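Local coordinates for protein V-type ATP synthase alpha chain (Nanoarchaeum equitans Kin4-M, PDB 5BN3) that belongs to the alpha/beta subunit family of rotary V-type complexes and carries a P-loop nucleotide-binding domain, here holding adenosine-5'-diphosphate, at residues G160-T163 and T167-I170; H180-P183 and P187-Y190; I339-E342 and P346-L349; K425-V430 and E443-F448. One frame throughout, in Å; residues are numbered along the deposited sequence.

Interaction 1 (G160-T163 and T167-I170)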
loop_
_atom_site.group_PDB
_atom_site.type_symbol
_atom_site.label_atom_id
_atom_site.label_comp_id
_atom_site.label_asym_id
_atom_site.label_seq_id
_atom_site.Cartn_x
_atom_site.Cartn_y
_atom_site.Cartn_z
ATOM N N GLY A 160 -47.032 -33.035 -34.213
ATOM C CA GLY A 160 -48.158 -32.146 -34.009
ATOM C C GLY A 160 -48.040 -31.258 -32.789
ATOM O O GLY A 160 -46.948 -30.813 -32.430
ATOM N N ASN A 161 -49.174 -31.009 -32.146
ATOM C CA ASN A 161 -49.232 -30.073 -31.033
ATOM C C ASN A 161 -49.064 -30.745 -29.673
ATOM O O ASN A 161 -49.818 -31.655 -29.321
ATOM C CB ASN A 161 -50.530 -29.267 -31.095
ATOM C CG ASN A 161 -50.694 -28.538 -32.416
ATOM O OD1 ASN A 161 -50.078 -27.494 -32.645
ATOM N ND2 ASN A 161 -51.522 -29.088 -33.296
ATOM N N PHE A 162 -48.063 -30.294 -28.918
ATOM C CA PHE A 162 -47.748 -30.869 -27.613
ATOM C C PHE A 162 -47.362 -29.789 -26.608
ATOM O O PHE A 162 -46.914 -28.708 -26.988
ATOM C CB PHE A 162 -46.578 -31.853 -27.728
ATOM C CG PHE A 162 -46.813 -32.975 -28.693
ATOM C CD1 PHE A 162 -46.463 -32.842 -30.027
ATOM C CD2 PHE A 162 -47.364 -34.173 -28.263
ATOM C CE1 PHE A 162 -46.671 -33.875 -30.919
ATOM C CE2 PHE A 162 -47.573 -35.212 -29.151
ATOM C CZ PHE A 162 -47.226 -35.063 -30.480
ATOM N N THR A 163 -47.533 -30.091 -25.322
ATOM C CA THR A 163 -46.979 -29.252 -24.261
ATOM C C THR A 163 -45.652 -29.864 -23.829
ATOM O O THR A 163 -45.310 -30.966 -24.259
ATOM C CB THR A 163 -47.932 -29.110 -23.056
ATOM O OG1 THR A 163 -48.062 -30.368 -22.385
ATOM C CG2 THR A 163 -49.301 -28.634 -23.511
ATOM N N THR A 167 -44.716 -36.785 -23.982
ATOM C CA THR A 167 -43.818 -37.651 -24.741
ATOM C C THR A 167 -43.995 -37.418 -26.241
ATOM O O THR A 167 -45.116 -37.450 -26.752
ATOM C CB THR A 167 -44.089 -39.137 -24.419
ATOM O OG1 THR A 167 -43.943 -39.356 -23.010
ATOM C CG2 THR A 167 -43.126 -40.043 -25.172
ATOM N N ILE A 168 -42.889 -37.175 -26.941
ATOM C CA ILE A 168 -42.926 -36.941 -28.383
ATOM C C ILE A 168 -42.265 -38.084 -29.144
ATOM O O ILE A 168 -42.394 -38.189 -30.364
ATOM C CB ILE A 168 -42.249 -35.609 -28.764
ATOM C CG1 ILE A 168 -40.859 -35.505 -28.138
ATOM C CG2 ILE A 168 -43.100 -34.435 -28.326
ATOM C CD1 ILE A 168 -39.737 -35.552 -29.142
ATOM N N ALA A 169 -41.552 -38.932 -28.408
ATOM C CA ALA A 169 -40.886 -40.092 -28.986
ATOM C C ALA A 169 -40.475 -41.085 -27.907
ATOM O O ALA A 169 -40.387 -40.733 -26.731
ATOM C CB ALA A 169 -39.675 -39.665 -29.795
ATOM N N ILE A 170 -40.221 -42.325 -28.313
ATOM C CA ILE A 170 -39.760 -43.354 -27.389
ATOM C C ILE A 170 -38.544 -44.074 -27.969
ATOM O O ILE A 170 -38.595 -44.593 -29.086
ATOM C CB ILE A 170 -40.881 -44.366 -27.066
ATOM C CG1 ILE A 170 -41.968 -43.688 -26.226
ATOM C CG2 ILE A 170 -40.326 -45.573 -26.324
ATOM C CD1 ILE A 170 -43.276 -44.448 -26.172
#
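Phe162 and Ile168 show how a single aromatic face can join two sheets whose backbones share no hydrogen bond at this point. Strand 160-162 begins with Gly160, which pairs through its backbone with Phe116 of strand 114-118. Asn161 follows and touches Val113 and Glu115. Phe162 does the work: its backbone bonds to Trp114, while its CB is directed at segment 167-170. CG lies anti to the carbonyl carbon (chi1 -58°), which carries the ring across to the second segment. There the methyl CG2 of Ile168 sits over one face, displaced toward the rim; it is 4.1 Å from the Phe162 ring centroid, only 16° off the ring normal, a CH-pi contact. The nearest ring atom is Phe162 CG, 4.0 Å from Ile168 CG2. The contact joins the two sheets of the barrel-sandwich domain, for strand 160-162 is an outer strand of one four-stranded antiparallel sheet and strand 169-171 lies within another. The Ile168 branches divide their labour: CG2 meets the ring, whereas CG1 and CD1 lead away, and the side chain also touches Phe116, Ile176 and Leu178. Obliquely to the ring, Thr167 O approaches Phe162 CE2 at 4.1 Å. The backbone N of Thr163 is hydrogen-bonded to the carboxylate oxygen OE1 of Glu166.

Interaction 2 (H180-P183 and P187-Y190)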
loop_
_atom_site.group_PDB
_atom_site.type_symbol
_atom_site.label_atom_id
_atom_site.label_comp_id
_atom_site.label_asym_id
_atom_site.label_seq_id
_atom_site.Cartn_x
_atom_site.Cartn_y
_atom_site.Cartn_z
ATOM N N HIS A 180 -34.960 -31.353 -21.864
ATOM C CA HIS A 180 -34.225 -32.198 -20.927
ATOM C C HIS A 180 -33.496 -31.344 -19.896
ATOM O O HIS A 180 -33.273 -30.151 -20.113
ATOM C CB HIS A 180 -33.259 -33.146 -21.649
ATOM C CG HIS A 180 -32.066 -32.468 -22.253
ATOM N ND1 HIS A 180 -32.104 -31.851 -23.482
ATOM C CD2 HIS A 180 -30.795 -32.337 -21.802
ATOM C CE1 HIS A 180 -30.910 -31.355 -23.761
ATOM N NE2 HIS A 180 -30.099 -31.636 -22.759
ATOM N N GLU A 181 -33.151 -31.951 -18.766
ATOM C CA GLU A 181 -32.464 -31.241 -17.696
ATOM C C GLU A 181 -30.959 -31.444 -17.800
ATOM O O GLU A 181 -30.496 -32.503 -18.227
ATOM C CB GLU A 181 -32.961 -31.723 -16.330
ATOM C CG GLU A 181 -34.407 -31.372 -16.031
ATOM C CD GLU A 181 -34.827 -31.799 -14.637
ATOM O OE1 GLU A 181 -34.287 -32.810 -14.140
ATOM O OE2 GLU A 181 -35.687 -31.121 -14.035
ATOM N N TRP A 182 -30.196 -30.429 -17.407
ATOM C CA TRP A 182 -28.743 -30.522 -17.440
ATOM C C TRP A 182 -28.104 -29.771 -16.275
ATOM O O TRP A 182 -28.499 -28.644 -15.970
ATOM C CB TRP A 182 -28.204 -29.988 -18.770
ATOM C CG TRP A 182 -26.756 -30.270 -18.959
ATOM C CD1 TRP A 182 -25.712 -29.453 -18.644
ATOM C CD2 TRP A 182 -26.185 -31.466 -19.498
ATOM N NE1 TRP A 182 -24.523 -30.064 -18.960
ATOM C CE2 TRP A 182 -24.787 -31.302 -19.485
ATOM C CE3 TRP A 182 -26.720 -32.658 -19.991
ATOM C CZ2 TRP A 182 -23.916 -32.289 -19.949
ATOM C CZ3 TRP A 182 -25.858 -33.634 -20.449
ATOM C CH2 TRP A 182 -24.471 -33.445 -20.426
ATOM N N PRO A 183 -27.115 -30.397 -15.619
ATOM C CA PRO A 183 -26.392 -29.763 -14.510
ATOM C C PRO A 183 -25.595 -28.558 -15.007
ATOM O O PRO A 183 -24.732 -28.718 -15.871
ATOM C CB PRO A 183 -25.432 -30.865 -14.038
ATOM C CG PRO A 183 -26.011 -32.148 -14.576
ATOM C CD PRO A 183 -26.646 -31.769 -15.875
ATOM N N PRO A 187 -19.995 -28.751 -18.163
ATOM C CA PRO A 187 -19.915 -28.308 -19.560
ATOM C C PRO A 187 -20.562 -29.321 -20.496
ATOM O O PRO A 187 -20.354 -30.523 -20.321
ATOM C CB PRO A 187 -18.406 -28.256 -19.826
ATOM C CG PRO A 187 -17.784 -28.103 -18.473
ATOM C CD PRO A 187 -18.664 -28.880 -17.541
ATOM N N ARG A 188 -21.340 -28.851 -21.466
ATOM C CA ARG A 188 -21.997 -29.753 -22.407
ATOM C C ARG A 188 -21.017 -30.269 -23.456
ATOM O O ARG A 188 -20.268 -29.492 -24.053
ATOM C CB ARG A 188 -23.204 -29.071 -23.063
ATOM C CG ARG A 188 -24.361 -28.835 -22.096
ATOM C CD ARG A 188 -25.527 -28.099 -22.747
ATOM N NE ARG A 188 -26.054 -28.801 -23.917
ATOM C CZ ARG A 188 -26.938 -29.794 -23.865
ATOM N NH1 ARG A 188 -27.398 -30.220 -22.697
ATOM N NH2 ARG A 188 -27.359 -30.364 -24.985
ATOM N N PRO A 189 -21.026 -31.592 -23.683
ATOM C CA PRO A 189 -20.076 -32.256 -24.583
ATOM C C PRO A 189 -20.268 -31.872 -26.044
ATOM O O PRO A 189 -21.355 -31.454 -26.449
ATOM C CB PRO A 189 -20.401 -33.742 -24.397
ATOM C CG PRO A 189 -21.834 -33.760 -23.979
ATOM C CD PRO A 189 -21.999 -32.540 -23.113
ATOM N N TYR A 190 -19.196 -32.012 -26.815
ATOM C CA TYR A 190 -19.210 -31.781 -28.254
ATOM C C TYR A 190 -18.168 -32.705 -28.862
ATOM O O TYR A 190 -17.497 -33.439 -28.135
ATOM C CB TYR A 190 -18.891 -30.316 -28.573
ATOM C CG TYR A 190 -17.633 -29.801 -27.914
ATOM C CD1 TYR A 190 -17.678 -29.221 -26.657
ATOM C CD2 TYR A 190 -16.405 -29.887 -28.554
ATOM C CE1 TYR A 190 -16.538 -28.748 -26.050
ATOM C CE2 TYR A 190 -15.259 -29.415 -27.955
ATOM C CZ TYR A 190 -15.332 -28.847 -26.703
ATOM O OH TYR A 190 -14.192 -28.375 -26.102
#
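Arg188 reaches across to Trp182 and His180, and its chain illustrates how one arginine can serve an aromatic face and a polar partner at once. From CB, with CG anti to the carbonyl carbon (chi1 -69°), the chain first meets the indole: Arg188 CG lies over one face, 3.4 Å from Trp182 NE1 and 3.6 Å from the centroid of the five-membered ring, a CH-pi contact. Beyond CD a bend at chi3 (58°) swings the guanidinium back over the same indole. Arg188 CZ stands 5.0 Å from the centroid of the six-membered ring of Trp182, a cation-pi contact made with the planes 70° apart and therefore without stacking. NE forms a salt bridge with Asp310. At the tip, Arg188 NH1 donates to His180 NE2 at 3.1 Å, near the imidazole plane, and also lies 3.6 Å from Trp182 CD2. The indole is steadied too: Pro189 CD packs 3.7 Å from Trp182 CZ2, and Trp182 NE1 bonds to Lys186 O. Strand 180-183, paired with strand 68-71, and the loop after it pack on helix 293-309, where Glu306 accepts from Arg188 N, consistent with a junction between domains against the P-loop nucleotide-binding fold.

Interaction 3 (I339-E342 and P346-L349)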
loop_
_atom_site.group_PDB
_atom_site.type_symbol
_atom_site.label_atom_id
_atom_site.label_comp_id
_atom_site.label_asym_id
_atom_site.label_seq_id
_atom_site.Cartn_x
_atom_site.Cartn_y
_atom_site.Cartn_z
ATOM N N ILE A 339 -8.615 -18.962 3.907
ATOM C CA ILE A 339 -7.620 -17.899 3.881
ATOM C C ILE A 339 -7.746 -17.127 2.573
ATOM O O ILE A 339 -7.654 -17.711 1.493
ATOM C CB ILE A 339 -6.185 -18.449 4.006
ATOM C CG1 ILE A 339 -6.046 -19.305 5.268
ATOM C CG2 ILE A 339 -5.175 -17.312 4.021
ATOM C CD1 ILE A 339 -4.680 -19.944 5.417
ATOM N N PRO A 340 -7.980 -15.810 2.664
ATOM C CA PRO A 340 -8.101 -15.008 1.444
ATOM C C PRO A 340 -6.772 -14.939 0.710
ATOM O O PRO A 340 -5.723 -14.979 1.354
ATOM C CB PRO A 340 -8.459 -13.615 1.970
ATOM C CG PRO A 340 -8.991 -13.840 3.343
ATOM C CD PRO A 340 -8.247 -15.021 3.878
ATOM N N SER A 341 -6.817 -14.855 -0.615
ATOM C CA SER A 341 -5.616 -14.604 -1.398
ATOM C C SER A 341 -5.582 -13.126 -1.743
ATOM O O SER A 341 -6.002 -12.295 -0.941
ATOM C CB SER A 341 -5.601 -15.449 -2.670
ATOM O OG SER A 341 -4.449 -15.169 -3.443
ATOM N N GLU A 342 -5.105 -12.803 -2.940
ATOM C CA GLU A 342 -4.923 -11.408 -3.342
ATOM C C GLU A 342 -6.228 -10.620 -3.370
ATOM O O GLU A 342 -7.201 -11.041 -4.002
ATOM C CB GLU A 342 -4.243 -11.328 -4.708
ATOM C CG GLU A 342 -3.879 -9.915 -5.123
ATOM C CD GLU A 342 -3.081 -9.870 -6.406
ATOM O OE1 GLU A 342 -2.706 -10.948 -6.919
ATOM O OE2 GLU A 342 -2.824 -8.753 -6.905
ATOM N N PRO A 346 -10.602 -15.529 -3.017
ATOM C CA PRO A 346 -10.043 -16.867 -2.800
ATOM C C PRO A 346 -8.933 -17.158 -3.805
ATOM O O PRO A 346 -8.922 -16.579 -4.892
ATOM C CB PRO A 346 -11.241 -17.794 -3.042
ATOM C CG PRO A 346 -12.207 -16.985 -3.849
ATOM C CD PRO A 346 -12.028 -15.574 -3.385
ATOM N N ALA A 347 -8.010 -18.042 -3.445
ATOM C CA ALA A 347 -6.878 -18.350 -4.310
ATOM C C ALA A 347 -7.288 -19.068 -5.594
ATOM O O ALA A 347 -6.518 -19.118 -6.555
ATOM C CB ALA A 347 -5.844 -19.163 -3.548
ATOM N N TYR A 348 -8.499 -19.619 -5.608
ATOM C CA TYR A 348 -8.992 -20.348 -6.773
ATOM C C TYR A 348 -9.819 -19.477 -7.722
ATOM O O TYR A 348 -10.560 -19.996 -8.556
ATOM C CB TYR A 348 -9.790 -21.587 -6.340
ATOM C CG TYR A 348 -10.800 -21.341 -5.238
ATOM C CD1 TYR A 348 -12.070 -20.863 -5.526
ATOM C CD2 TYR A 348 -10.490 -21.615 -3.913
ATOM C CE1 TYR A 348 -12.995 -20.647 -4.526
ATOM C CE2 TYR A 348 -11.411 -21.404 -2.907
ATOM C CZ TYR A 348 -12.661 -20.920 -3.221
ATOM O OH TYR A 348 -13.587 -20.704 -2.227
ATOM N N LEU A 349 -9.679 -18.158 -7.607
ATOM C CA LEU A 349 -10.427 -17.228 -8.455
ATOM C C LEU A 349 -10.197 -17.482 -9.944
ATOM O O LEU A 349 -11.150 -17.544 -10.718
ATOM C CB LEU A 349 -10.071 -15.777 -8.115
ATOM C CG LEU A 349 -10.734 -14.710 -8.993
ATOM C CD1 LEU A 349 -12.247 -14.769 -8.860
ATOM C CD2 LEU A 349 -10.223 -13.317 -8.654
HETATM O O HOH W 1 -8.507 -19.170 -0.671
#
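The shortest polar bond here joins Ile339 O to a water molecule, 2.7 Å away, and the same water accepts from Ala347 N at 3.0 Å. It thus bridges two backbones that make no direct hydrogen bond with each other. The setting is the loop between helices 322-335 and 349-357 of the nucleotide-binding domain, and it closes with a type I beta turn from Pro346 to Leu349 that leads straight into the second helix, with Tyr348 at its N-cap position. The turn is sealed by Leu349 N donating to Pro346 O at 3.2 Å. Ser341 adds a small van der Waals contact. Its CB is directed at the turn and lies 3.6 Å from Ala347 CA, with the two CB atoms, of Ser341 and Ala347, 3.8 Å apart. The hydroxyl, anti to the backbone N (chi1 178°), is left farther off, Ser341 OG lying 4.1 Å from Ala347 CA, and CB makes the closer approach. The loop also faces a neighbouring subunit: the carboxylate of Glu342 is held by two salt bridges, to Arg236 and Arg249 of a neighbouring NEQ263 chain, and Ala347 packs on Thr240 of that same chain. Internal packing and subunit contact are therefore built from the same few residues. Tyr348 OH bonds to Glu338 OE1, and the Tyr348 ring lies back against its own turn, Pro346 CB standing 3.4 Å above one face and displaced toward the rim.

Interaction 4 (K425-V430 and E443-F448)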
loop_
_atom_site.group_PDB
_atom_site.type_symbol
_atom_site.label_atom_id
_atom_site.label_comp_id
_atom_site.label_asym_id
_atom_site.label_seq_id
_atom_site.Cartn_x
_atom_site.Cartn_y
_atom_site.Cartn_z
ATOM N N LYS A 425 -6.443 -10.511 -29.945
ATOM C CA LYS A 425 -5.453 -11.513 -30.315
ATOM C C LYS A 425 -5.969 -12.359 -31.472
ATOM O O LYS A 425 -5.360 -13.361 -31.836
ATOM C CB LYS A 425 -5.119 -12.410 -29.117
ATOM C CG LYS A 425 -4.493 -11.690 -27.932
ATOM C CD LYS A 425 -4.203 -12.659 -26.790
ATOM C CE LYS A 425 -3.229 -13.750 -27.211
ATOM N NZ LYS A 425 -1.864 -13.222 -27.500
ATOM N N GLN A 426 -7.091 -11.942 -32.050
ATOM C CA GLN A 426 -7.771 -12.747 -33.058
ATOM C C GLN A 426 -7.886 -12.071 -34.423
ATOM O O GLN A 426 -8.640 -12.524 -35.277
ATOM C CB GLN A 426 -9.151 -13.181 -32.540
ATOM C CG GLN A 426 -9.071 -14.086 -31.310
ATOM C CD GLN A 426 -10.426 -14.464 -30.740
ATOM O OE1 GLN A 426 -11.470 -14.108 -31.288
ATOM N NE2 GLN A 426 -10.413 -15.191 -29.627
ATOM N N TRP A 427 -7.129 -11.000 -34.636
ATOM C CA TRP A 427 -7.140 -10.328 -35.933
ATOM C C TRP A 427 -6.662 -11.240 -37.063
ATOM O O TRP A 427 -7.145 -11.137 -38.191
ATOM C CB TRP A 427 -6.293 -9.054 -35.905
ATOM C CG TRP A 427 -6.162 -8.407 -37.256
ATOM C CD1 TRP A 427 -5.041 -8.341 -38.034
ATOM C CD2 TRP A 427 -7.201 -7.753 -37.996
ATOM N NE1 TRP A 427 -5.316 -7.674 -39.206
ATOM C CE2 TRP A 427 -6.636 -7.305 -39.207
ATOM C CE3 TRP A 427 -8.552 -7.499 -37.749
ATOM C CZ2 TRP A 427 -7.379 -6.618 -40.168
ATOM C CZ3 TRP A 427 -9.286 -6.818 -38.700
ATOM C CH2 TRP A 427 -8.700 -6.385 -39.895
ATOM N N GLU A 428 -5.723 -12.133 -36.761
ATOM C CA GLU A 428 -5.172 -13.030 -37.779
ATOM C C GLU A 428 -6.209 -14.008 -38.335
ATOM O O GLU A 428 -6.048 -14.529 -39.440
ATOM C CB GLU A 428 -3.955 -13.794 -37.239
ATOM C CG GLU A 428 -4.244 -14.717 -36.063
ATOM C CD GLU A 428 -3.020 -15.502 -35.621
ATOM O OE1 GLU A 428 -2.621 -16.440 -36.345
ATOM O OE2 GLU A 428 -2.455 -15.181 -34.554
ATOM N N PHE A 429 -7.274 -14.244 -37.576
ATOM C CA PHE A 429 -8.305 -15.196 -37.980
ATOM C C PHE A 429 -9.461 -14.539 -38.736
ATOM O O PHE A 429 -10.259 -15.227 -39.376
ATOM C CB PHE A 429 -8.855 -15.944 -36.760
ATOM C CG PHE A 429 -7.807 -16.669 -35.960
ATOM C CD1 PHE A 429 -7.202 -17.815 -36.456
ATOM C CD2 PHE A 429 -7.447 -16.220 -34.698
ATOM C CE1 PHE A 429 -6.245 -18.488 -35.715
ATOM C CE2 PHE A 429 -6.490 -16.889 -33.954
ATOM C CZ PHE A 429 -5.889 -18.024 -34.463
ATOM N N VAL A 430 -9.550 -13.214 -38.661
ATOM C CA VAL A 430 -10.677 -12.497 -39.257
ATOM C C VAL A 430 -10.263 -11.561 -40.392
ATOM O O VAL A 430 -11.111 -11.089 -41.151
ATOM C CB VAL A 430 -11.469 -11.694 -38.195
ATOM C CG1 VAL A 430 -11.811 -12.579 -37.012
ATOM C CG2 VAL A 430 -10.669 -10.486 -37.730
ATOM N N GLU A 443 -5.144 -1.910 -44.835
ATOM C CA GLU A 443 -4.246 -0.757 -44.874
ATOM C C GLU A 443 -4.815 0.435 -44.105
ATOM O O GLU A 443 -4.096 1.098 -43.357
ATOM C CB GLU A 443 -3.952 -0.337 -46.316
ATOM C CG GLU A 443 -3.013 0.864 -46.409
ATOM C CD GLU A 443 -3.054 1.553 -47.759
ATOM O OE1 GLU A 443 -3.919 1.197 -48.587
ATOM O OE2 GLU A 443 -2.221 2.457 -47.990
ATOM N N ILE A 444 -6.101 0.708 -44.305
ATOM C CA ILE A 444 -6.756 1.845 -43.663
ATOM C C ILE A 444 -6.813 1.666 -42.145
ATOM O O ILE A 444 -6.664 2.631 -41.390
ATOM C CB ILE A 444 -8.175 2.077 -44.236
ATOM C CG1 ILE A 444 -8.105 2.320 -45.747
ATOM C CG2 ILE A 444 -8.841 3.258 -43.563
ATOM C CD1 ILE A 444 -9.463 2.435 -46.419
ATOM N N ARG A 445 -7.019 0.427 -41.702
ATOM C CA ARG A 445 -7.009 0.105 -40.279
ATOM C C ARG A 445 -5.653 0.445 -39.669
ATOM O O ARG A 445 -5.582 1.100 -38.630
ATOM C CB ARG A 445 -7.335 -1.377 -40.064
ATOM C CG ARG A 445 -7.363 -1.818 -38.605
ATOM C CD ARG A 445 -7.802 -3.271 -38.487
ATOM N NE ARG A 445 -7.745 -3.768 -37.113
ATOM C CZ ARG A 445 -6.708 -4.421 -36.601
ATOM N NH1 ARG A 445 -5.637 -4.655 -37.346
ATOM N NH2 ARG A 445 -6.738 -4.839 -35.343
ATOM N N GLU A 446 -4.583 0.004 -40.326
ATOM C CA GLU A 446 -3.222 0.319 -39.894
ATOM C C GLU A 446 -2.999 1.823 -39.863
ATOM O O GLU A 446 -2.316 2.350 -38.985
ATOM C CB GLU A 446 -2.200 -0.319 -40.840
ATOM C CG GLU A 446 -2.021 -1.817 -40.676
ATOM C CD GLU A 446 -0.968 -2.376 -41.616
ATOM O OE1 GLU A 446 -0.662 -1.711 -42.630
ATOM O OE2 GLU A 446 -0.445 -3.476 -41.340
ATOM N N GLU A 447 -3.586 2.503 -40.841
ATOM C CA GLU A 447 -3.478 3.950 -40.973
ATOM C C GLU A 447 -4.176 4.663 -39.816
ATOM O O GLU A 447 -3.650 5.630 -39.261
ATOM C CB GLU A 447 -4.094 4.371 -42.308
ATOM C CG GLU A 447 -3.846 5.805 -42.722
ATOM C CD GLU A 447 -4.438 6.108 -44.086
ATOM O OE1 GLU A 447 -5.552 6.673 -44.141
ATOM O OE2 GLU A 447 -3.794 5.775 -45.105
ATOM N N PHE A 448 -5.365 4.184 -39.459
ATOM C CA PHE A 448 -6.108 4.743 -38.333
ATOM C C PHE A 448 -5.320 4.595 -37.034
ATOM O O PHE A 448 -5.211 5.539 -36.254
ATOM C CB PHE A 448 -7.482 4.073 -38.199
ATOM C CG PHE A 448 -8.537 4.642 -39.115
ATOM C CD1 PHE A 448 -8.191 5.445 -40.194
ATOM C CD2 PHE A 448 -9.880 4.384 -38.881
ATOM C CE1 PHE A 448 -9.168 5.970 -41.028
ATOM C CE2 PHE A 448 -10.860 4.907 -39.713
ATOM C CZ PHE A 448 -10.502 5.700 -40.787
#
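One face of the Trp427 indole is covered by the guanidinium of Arg445, and the two flat groups lie almost parallel, 12° apart with centres separated by 3.8 Å. Arg445 NH1 sits over the middle of the indole, 3.4 Å from Trp427 CE2, while Arg445 CZ lies 15° off the normal of the six-membered ring, a stacked cation-pi pair. The aliphatic part joins in: Arg445 CD approaches Trp427 CH2 at 3.5 Å and adds a CH-pi contact to the same ring. The two side chains run antiparallel alongside one another, each leaving its backbone with CG anti to N, and the arginine stays extended as far as NE. This spans the weakly bonded start of helix 427-437 and helix 441-458, whose nearest CA atoms here, those of Trp427 and Arg445, are as much as 11.3 Å apart. The rotation of the guanidinium is set by hydrogen bonds from NE to Ile209 O and from NH2 to Met210 O, at the end of helix 205-210, and Pro212 touches the indole. As a worked case of cation-pi chemistry, the contact implies that Arg445 can spend its NE and NH2 groups on helix-end carbonyls, which probably favour its positive charge, while its flat face lies on the indole.

The four contacts follow one another along the chain without overlap and without touching. Interaction 1 joins the two four-stranded sheets of the barrel-sandwich domain; interaction 2, about 21 Å away between centres, starts from strand 180-183, paired with strand 68-71, and leads onto helix 293-309. Interaction 3 lies about 29 Å from interaction 2, centre to centre, in the loop before helix 349-357 of the nucleotide-binding domain. Interaction 4, about 50 Å from the centre of interaction 1 and on the opposite side of the chain's centre, brings in helix 441-458 of the C-terminal domain. Local contacts thus recur within and between successive domains, while 339-349 and 425-448 also border NEQ263 chains in the six-chain assembly.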